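Local coordinates for alginate lyase (PDB 5GMT), which cleaves the glycosidic bonds of alginate as a family 14 polysaccharide lyase from the sea hare Aplysia kurodai, with specificity for polymannuronate, at residues Gly109-Gly114 with Ser138-Trp143; Gly149-Tyr154 with Gln177-Gly182. One frame throughout, in Å; residues are numbered along the deposited sequence.

Contact 1 of 2, residues Gly109-Gly114 with Ser138-Trp143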
ATOM      1  N   GLY A 109       7.571 -12.319   3.169  1.00  8.18           N
ATOM      2  CA  GLY A 109       6.661 -11.204   3.022  1.00  9.79           C
ATOM      3  C   GLY A 109       7.093  -9.836   3.495  1.00  7.56           C
ATOM      4  O   GLY A 109       7.999  -9.675   4.312  1.00  8.01           O
ATOM      5  N   GLY A 110       6.400  -8.832   2.980  1.00  7.39           N
ATOM      6  CA  GLY A 110       6.649  -7.462   3.373  1.00  6.79           C
ATOM      7  C   GLY A 110       5.621  -6.522   2.767  1.00  8.73           C
ATOM      8  O   GLY A 110       4.719  -6.952   2.051  1.00  7.70           O
ATOM      9  N   LYS A 111       5.789  -5.230   3.037  1.00  6.25           N
ATOM     10  CA  LYS A 111       4.759  -4.234   2.735  1.00  6.45           C
ATOM     11  C   LYS A 111       4.983  -3.512   1.420  1.00  6.43           C
ATOM     12  O   LYS A 111       6.122  -3.340   0.995  1.00  5.70           O
ATOM     13  CB  LYS A 111       4.690  -3.205   3.865  1.00  5.04           C
ATOM     14  CG  LYS A 111       3.655  -3.520   4.960  1.00  5.66           C
ATOM     15  CD  LYS A 111       3.933  -4.847   5.622  1.00  9.82           C
ATOM     16  CE  LYS A 111       3.034  -5.085   6.832  1.00 10.87           C
ATOM     17  NZ  LYS A 111       3.266  -6.457   7.395  1.00  8.63           N
ATOM     18  N   LEU A 112       3.882  -3.093   0.794  1.00  7.18           N
ATOM     19  CA  LEU A 112       3.897  -2.209  -0.378  1.00  7.13           C
ATOM     20  C   LEU A 112       2.842  -1.122  -0.202  1.00  7.06           C
ATOM     21  O   LEU A 112       1.858  -1.319   0.529  1.00  6.05           O
ATOM     22  CB  LEU A 112       3.627  -3.007  -1.660  1.00  6.84           C
ATOM     23  CG  LEU A 112       4.701  -3.991  -2.110  1.00  6.65           C
ATOM     24  CD1 LEU A 112       4.111  -4.887  -3.206  1.00  6.59           C
ATOM     25  CD2 LEU A 112       5.959  -3.263  -2.628  1.00  7.00           C
ATOM     26  N   PRO A 113       3.021   0.028  -0.872  1.00  6.59           N
ATOM     27  CA  PRO A 113       2.076   1.147  -0.741  1.00  4.44           C
ATOM     28  C   PRO A 113       0.640   0.813  -1.137  1.00  5.59           C
ATOM     29  O   PRO A 113       0.425   0.068  -2.093  1.00  6.52           O
ATOM     30  CB  PRO A 113       2.648   2.199  -1.707  1.00  4.75           C
ATOM     31  CG  PRO A 113       4.106   1.914  -1.732  1.00  6.87           C
ATOM     32  CD  PRO A 113       4.199   0.403  -1.676  1.00  6.21           C
ATOM     33  N   GLY A 114      -0.320   1.397  -0.415  1.00  6.06           N
ATOM     34  CA  GLY A 114      -1.732   1.270  -0.723  1.00  3.99           C
ATOM     35  C   GLY A 114      -2.461   2.515  -0.248  1.00  6.58           C
ATOM     36  O   GLY A 114      -1.829   3.456   0.214  1.00  6.64           O
ATOM     37  N   SER A 138      -6.732   1.005   6.643  1.00  5.92           N
ATOM     38  CA  SER A 138      -5.578   1.081   5.753  1.00  4.77           C
ATOM     39  C   SER A 138      -5.575  -0.106   4.817  1.00  7.49           C
ATOM     40  O   SER A 138      -5.950  -1.216   5.207  1.00  6.42           O
ATOM     41  CB  SER A 138      -4.268   1.163   6.546  1.00  7.50           C
ATOM     42  OG  SER A 138      -3.994  -0.029   7.257  1.00  7.68           O
ATOM     43  N   LEU A 139      -5.152   0.141   3.579  1.00  5.99           N
ATOM     44  CA  LEU A 139      -5.264  -0.850   2.528  1.00  5.86           C
ATOM     45  C   LEU A 139      -3.960  -0.981   1.756  1.00  9.09           C
ATOM     46  O   LEU A 139      -3.944  -0.915   0.526  1.00  8.14           O
ATOM     47  CB  LEU A 139      -6.413  -0.490   1.578  1.00  6.19           C
ATOM     48  CG  LEU A 139      -7.792  -0.367   2.251  1.00  7.74           C
ATOM     49  CD1 LEU A 139      -8.822   0.323   1.337  1.00  6.20           C
ATOM     50  CD2 LEU A 139      -8.308  -1.732   2.740  1.00  6.07           C
ATOM     51  N   ARG A 140      -2.866  -1.148   2.486  1.00  6.11           N
ATOM     52  CA  ARG A 140      -1.589  -1.518   1.871  1.00  3.34           C
ATOM     53  C   ARG A 140      -1.672  -2.855   1.129  1.00  5.53           C
ATOM     54  O   ARG A 140      -2.602  -3.639   1.320  1.00  5.82           O
ATOM     55  CB  ARG A 140      -0.496  -1.598   2.932  1.00  6.00           C
ATOM     56  CG  ARG A 140      -0.183  -0.269   3.585  1.00  5.45           C
ATOM     57  CD  ARG A 140       0.785  -0.474   4.721  1.00  9.30           C
ATOM     58  NE  ARG A 140       0.153  -1.126   5.872  1.00  5.95           N
ATOM     59  CZ  ARG A 140       0.762  -1.390   7.020  1.00  7.98           C
ATOM     60  NH1 ARG A 140       2.039  -1.051   7.205  1.00  7.94           N
ATOM     61  NH2 ARG A 140       0.085  -1.996   7.991  1.00  7.75           N
ATOM     62  N   LEU A 141      -0.699  -3.088   0.255  1.00  4.85           N
ATOM     63  CA  LEU A 141      -0.506  -4.408  -0.336  1.00  7.28           C
ATOM     64  C   LEU A 141       0.603  -5.095   0.442  1.00  6.77           C
ATOM     65  O   LEU A 141       1.351  -4.445   1.182  1.00  5.15           O
ATOM     66  CB  LEU A 141      -0.161  -4.306  -1.828  1.00  7.23           C
ATOM     67  CG  LEU A 141      -1.296  -4.182  -2.856  1.00  7.42           C
ATOM     68  CD1 LEU A 141      -2.139  -2.955  -2.584  1.00 11.48           C
ATOM     69  CD2 LEU A 141      -0.715  -4.118  -4.276  1.00  7.26           C
ATOM     70  N   MET A 142       0.699  -6.411   0.313  1.00  8.41           N
ATOM     71  CA  MET A 142       1.855  -7.119   0.840  1.00  5.64           C
ATOM     72  C   MET A 142       2.346  -8.097  -0.198  1.00  8.41           C
ATOM     73  O   MET A 142       1.565  -8.544  -1.035  1.00  7.74           O
ATOM     74  CB  MET A 142       1.527  -7.864   2.140  1.00  8.72           C
ATOM     75  CG  MET A 142       1.708  -7.033   3.405  1.00  7.31           C
ATOM     76  SD  MET A 142       1.737  -8.040   4.912  1.00  7.19           S
ATOM     77  CE  MET A 142       3.230  -8.997   4.675  1.00  8.10           C
ATOM     78  N   TRP A 143       3.639  -8.403  -0.172  1.00  7.69           N
ATOM     79  CA  TRP A 143       4.099  -9.617  -0.833  1.00  8.24           C
ATOM     80  C   TRP A 143       4.235 -10.678   0.239  1.00 10.86           C
ATOM     81  O   TRP A 143       4.208 -10.386   1.442  1.00  7.60           O
ATOM     82  CB  TRP A 143       5.420  -9.417  -1.599  1.00  6.56           C
ATOM     83  CG  TRP A 143       6.659  -9.266  -0.750  1.00  7.61           C
ATOM     84  CD1 TRP A 143       7.427 -10.269  -0.209  1.00  7.33           C
ATOM     85  CD2 TRP A 143       7.289  -8.037  -0.375  1.00  9.47           C
ATOM     86  NE1 TRP A 143       8.479  -9.732   0.496  1.00  8.05           N
ATOM     87  CE2 TRP A 143       8.423  -8.363   0.402  1.00  8.55           C
ATOM     88  CE3 TRP A 143       7.001  -6.688  -0.618  1.00  8.49           C
ATOM     89  CZ2 TRP A 143       9.264  -7.390   0.942  1.00 10.55           C
ATOM     90  CZ3 TRP A 143       7.846  -5.722  -0.087  1.00 10.24           C
ATOM     91  CH2 TRP A 143       8.961  -6.079   0.689  1.00  9.45           C
TER
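Gly110 and Trp143 form a hydrogen-bonded antiparallel pair, and Leu112 with Leu141 forms the next one. Between them Lys111 and Met142 make a non-hydrogen-bonded pair. The strand axes run at 140° to each other. Two bonds close each hydrogen-bonded pair, among them Trp143 N to Gly110 O at 2.9 Å and Leu112 N to Leu141 O at 2.9 Å. At Gly114 the regular pairing is interrupted: Gly114 CA lies 3.4 Å from Leu139 O in a CA-H...O contact, and backbone bonding resumes between Leu139 and Leu115.

Trp143 lies over the backbone of the other strand. Its CG sits between the backbone N and the carbonyl carbon (chi1 72°), which brings the indole over Gly110. Gly110 CA stands 3.6 Å from the centroid of the six-membered ring, 13° off its normal, a CH-pi contact. Leu112 CG meets the indole edge in plane, 3.8 Å from Trp143 CE3. Trp143 NE1 bonds to Phe106 O.

These are central strands of one antiparallel sheet, consistent with the concanavalin-like fold of the family. Strand 238-247 flanks 110-118 on its other side. On the opposite sheet face Lys111 and Met142 lie side by side, with Lys111 NZ in contact with Met142 SD at 3.3 Å. Lys111 NZ is hydrogen-bonded to Gly249 O. Lys111 CG lies over one face of the Arg140 guanidinium, whose NH1 bonds to Ser245 OG.

Contact 2 of 2, residues Gly149-Tyr154 with Gln177-Gly182; sequences GELYAY and QSLGRG
This is an antiparallel strand pairing near one side of the sheet, extended by a salt bridge to Arg181. Leu151 pairs with Leu179 and Ala153 with Gln177. Both are hydrogen-bonded pairs, with Tyr152 and Ser178 as the non-hydrogen-bonded pair between them. The bonds are short and mostly straight: Leu179 N to Leu151 O is 2.8 Å at 177°. Farther along, Gly182 N reaches Gly149 O at 2.9 Å.

Glu150 carries the polar part. With chi1 at 75° its side chain leaves the backbone on the side of Ser178 and Arg181, and the extended chain carries the carboxylate to both. Arg181 NE meets Glu150 OE1 at 2.7 Å, nearly along the C-O axis, with the two flat groups only 10° apart. Ser178 OG donates to Glu150 OE2 at 2.6 Å from above the carboxylate plane. Arg181 NH2 in turn bonds to Ser178 OG at 3.0 Å, near the guanidinium plane. The three side chains thus bond to one another in a triangle. Arg144 joins it from outside with a second salt bridge to Glu150 OE1, which would favour a charged carboxylate.

In the antiparallel sheet of this concanavalin-like fold, short strand 169-170 is the next neighbour and the last on this side. On the other sheet face the leucines and Ala153 pack together. Leu179 CD1 lies 3.7 Å from Ala153 CB and 3.9 Å from Leu151 CD2. Tyr224 and Ala226 of strand 222-229 also touch Leu179.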
ATOM      1  N   GLY A 149       1.140 -12.011  -3.931  1.00 10.01           N
ATOM      2  CA  GLY A 149       0.645 -10.738  -3.433  1.00  7.79           C
ATOM      3  C   GLY A 149      -0.687 -10.840  -2.718  1.00  9.09           C
ATOM      4  O   GLY A 149      -1.404 -11.833  -2.847  1.00  9.61           O
ATOM      5  N   GLU A 150      -1.030  -9.793  -1.975  1.00  8.27           N
ATOM      6  CA  GLU A 150      -2.318  -9.735  -1.301  1.00  8.15           C
ATOM      7  C   GLU A 150      -2.683  -8.295  -1.006  1.00  5.76           C
ATOM      8  O   GLU A 150      -1.820  -7.412  -1.010  1.00  8.02           O
ATOM      9  CB  GLU A 150      -2.281 -10.536   0.005  1.00  6.41           C
ATOM     10  CG  GLU A 150      -1.512  -9.823   1.112  1.00  6.13           C
ATOM     11  CD  GLU A 150      -1.349 -10.666   2.375  1.00  8.64           C
ATOM     12  OE1 GLU A 150      -1.142 -11.892   2.269  1.00  7.99           O
ATOM     13  OE2 GLU A 150      -1.436 -10.106   3.479  1.00  8.95           O
ATOM     14  N   LEU A 151      -3.968  -8.073  -0.754  1.00  7.85           N
ATOM     15  CA  LEU A 151      -4.438  -6.869  -0.071  1.00  9.01           C
ATOM     16  C   LEU A 151      -4.253  -7.100   1.426  1.00  7.23           C
ATOM     17  O   LEU A 151      -4.647  -8.135   1.929  1.00  8.21           O
ATOM     18  CB  LEU A 151      -5.907  -6.584  -0.404  1.00  6.04           C
ATOM     19  CG  LEU A 151      -6.645  -5.580   0.487  1.00  9.99           C
ATOM     20  CD1 LEU A 151      -5.974  -4.231   0.394  1.00  6.82           C
ATOM     21  CD2 LEU A 151      -8.119  -5.461   0.110  1.00  8.93           C
ATOM     22  N   TYR A 152      -3.629  -6.159   2.133  1.00  7.48           N
ATOM     23  CA  TYR A 152      -3.355  -6.330   3.556  1.00  5.49           C
ATOM     24  C   TYR A 152      -4.092  -5.249   4.316  1.00  7.51           C
ATOM     25  O   TYR A 152      -3.591  -4.128   4.462  1.00  7.15           O
ATOM     26  CB  TYR A 152      -1.863  -6.267   3.834  1.00  8.35           C
ATOM     27  CG  TYR A 152      -1.482  -6.534   5.270  1.00  5.87           C
ATOM     28  CD1 TYR A 152      -1.771  -7.754   5.869  1.00 10.64           C
ATOM     29  CD2 TYR A 152      -0.801  -5.575   6.017  1.00  6.16           C
ATOM     30  CE1 TYR A 152      -1.409  -8.009   7.188  1.00  8.41           C
ATOM     31  CE2 TYR A 152      -0.424  -5.823   7.342  1.00  6.75           C
ATOM     32  CZ  TYR A 152      -0.736  -7.045   7.915  1.00 10.63           C
ATOM     33  OH  TYR A 152      -0.374  -7.305   9.223  1.00 13.33           O
ATOM     34  N   ALA A 153      -5.284  -5.597   4.788  1.00  6.43           N
ATOM     35  CA  ALA A 153      -6.261  -4.601   5.208  1.00  7.30           C
ATOM     36  C   ALA A 153      -6.405  -4.478   6.723  1.00  7.90           C
ATOM     37  O   ALA A 153      -6.624  -5.470   7.422  1.00  8.48           O
ATOM     38  CB  ALA A 153      -7.616  -4.927   4.587  1.00  7.37           C
ATOM     39  N   TYR A 154      -6.263  -3.251   7.210  1.00  8.48           N
ATOM     40  CA  TYR A 154      -6.728  -2.887   8.542  1.00  8.25           C
ATOM     41  C   TYR A 154      -8.109  -2.267   8.379  1.00  7.57           C
ATOM     42  O   TYR A 154      -8.244  -1.153   7.885  1.00  6.54           O
ATOM     43  CB  TYR A 154      -5.762  -1.910   9.222  1.00  9.02           C
ATOM     44  CG  TYR A 154      -4.569  -2.584   9.849  1.00  8.50           C
ATOM     45  CD1 TYR A 154      -3.635  -3.261   9.065  1.00 11.08           C
ATOM     46  CD2 TYR A 154      -4.373  -2.548  11.223  1.00 10.32           C
ATOM     47  CE1 TYR A 154      -2.544  -3.892   9.635  1.00  8.97           C
ATOM     48  CE2 TYR A 154      -3.276  -3.176  11.804  1.00 13.94           C
ATOM     49  CZ  TYR A 154      -2.368  -3.836  11.010  1.00 10.60           C
ATOM     50  OH  TYR A 154      -1.279  -4.466  11.575  1.00 15.99           O
ATOM     51  N   GLN A 177      -5.821  -8.013   7.813  1.00  7.52           N
ATOM     52  CA  GLN A 177      -6.480  -9.132   7.150  1.00  9.34           C
ATOM     53  C   GLN A 177      -5.825  -9.359   5.793  1.00  8.27           C
ATOM     54  O   GLN A 177      -5.566  -8.405   5.064  1.00  9.59           O
ATOM     55  CB  GLN A 177      -7.980  -8.859   6.984  1.00  7.94           C
ATOM     56  CG  GLN A 177      -8.637  -8.267   8.218  1.00  8.93           C
ATOM     57  CD  GLN A 177      -8.456  -9.159   9.428  1.00  9.27           C
ATOM     58  OE1 GLN A 177      -8.733 -10.360   9.368  1.00 11.50           O
ATOM     59  NE2 GLN A 177      -7.960  -8.589  10.514  1.00 11.07           N
ATOM     60  N   SER A 178      -5.531 -10.609   5.460  1.00  8.42           N
ATOM     61  CA  SER A 178      -4.975 -10.919   4.143  1.00  8.28           C
ATOM     62  C   SER A 178      -6.111 -11.249   3.195  1.00  8.17           C
ATOM     63  O   SER A 178      -6.827 -12.230   3.399  1.00 10.15           O
ATOM     64  CB  SER A 178      -3.986 -12.088   4.214  1.00  8.18           C
ATOM     65  OG  SER A 178      -2.851 -11.719   4.971  1.00 10.68           O
ATOM     66  N   LEU A 179      -6.276 -10.418   2.170  1.00  7.97           N
ATOM     67  CA  LEU A 179      -7.327 -10.631   1.171  1.00  8.92           C
ATOM     68  C   LEU A 179      -6.725 -10.921  -0.195  1.00 10.60           C
ATOM     69  O   LEU A 179      -5.891 -10.157  -0.701  1.00 10.65           O
ATOM     70  CB  LEU A 179      -8.245  -9.410   1.086  1.00  8.29           C
ATOM     71  CG  LEU A 179      -9.165  -9.312   2.309  1.00 13.45           C
ATOM     72  CD1 LEU A 179      -9.008  -7.949   2.950  1.00 16.02           C
ATOM     73  CD2 LEU A 179     -10.606  -9.545   1.919  1.00 17.35           C
ATOM     74  N   GLY A 180      -7.147 -12.035  -0.781  1.00  8.81           N
ATOM     75  CA  GLY A 180      -6.747 -12.381  -2.127  1.00  8.32           C
ATOM     76  C   GLY A 180      -5.318 -12.864  -2.269  1.00 12.12           C
ATOM     77  O   GLY A 180      -4.748 -12.757  -3.350  1.00  9.21           O
ATOM     78  N   ARG A 181      -4.735 -13.393  -1.199  1.00  7.90           N
ATOM     79  CA  ARG A 181      -3.338 -13.816  -1.248  1.00 10.03           C
ATOM     80  C   ARG A 181      -3.134 -14.854  -2.338  1.00 12.35           C
ATOM     81  O   ARG A 181      -3.853 -15.856  -2.408  1.00 12.86           O
ATOM     82  CB  ARG A 181      -2.872 -14.364   0.103  1.00  8.05           C
ATOM     83  CG  ARG A 181      -1.366 -14.644   0.171  1.00 10.38           C
ATOM     84  CD  ARG A 181      -0.989 -15.377   1.457  1.00 12.75           C
ATOM     85  NE  ARG A 181      -1.257 -14.582   2.656  1.00 10.57           N
ATOM     86  CZ  ARG A 181      -1.065 -15.026   3.895  1.00 11.42           C
ATOM     87  NH1 ARG A 181      -0.613 -16.261   4.090  1.00 13.17           N
ATOM     88  NH2 ARG A 181      -1.334 -14.253   4.936  1.00 11.39           N
ATOM     89  N   GLY A 182      -2.169 -14.587  -3.212  1.00 14.04           N
ATOM     90  CA  GLY A 182      -1.825 -15.509  -4.280  1.00 10.74           C
ATOM     91  C   GLY A 182      -2.596 -15.310  -5.567  1.00 14.22           C
ATOM     92  O   GLY A 182      -2.292 -15.957  -6.575  1.00 13.84           O
TER

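How the contacts relate
Both contacts belong to the same antiparallel sheet, and their centres are about 8 Å apart. Strands 136-143 and 149-154 follow each other in the chain and pair directly, so four strands run 110-118, 136-143, 149-154, 177-179. The bonds joining them include, probably, Arg140 O with Tyr152 N and Ser138 O with Tyr154 N. Met142 SD also packs on Tyr152 CG. Contact 1 lies close to the centre of the chain, and all its touching residues are buried. Contact 2 is farther out and mostly buried, with Gly182 exposed and Gln177 and Arg181 partly so. An indole over glycine backbone marks the first. A buried glutamate held by a serine and an arginine marks the second.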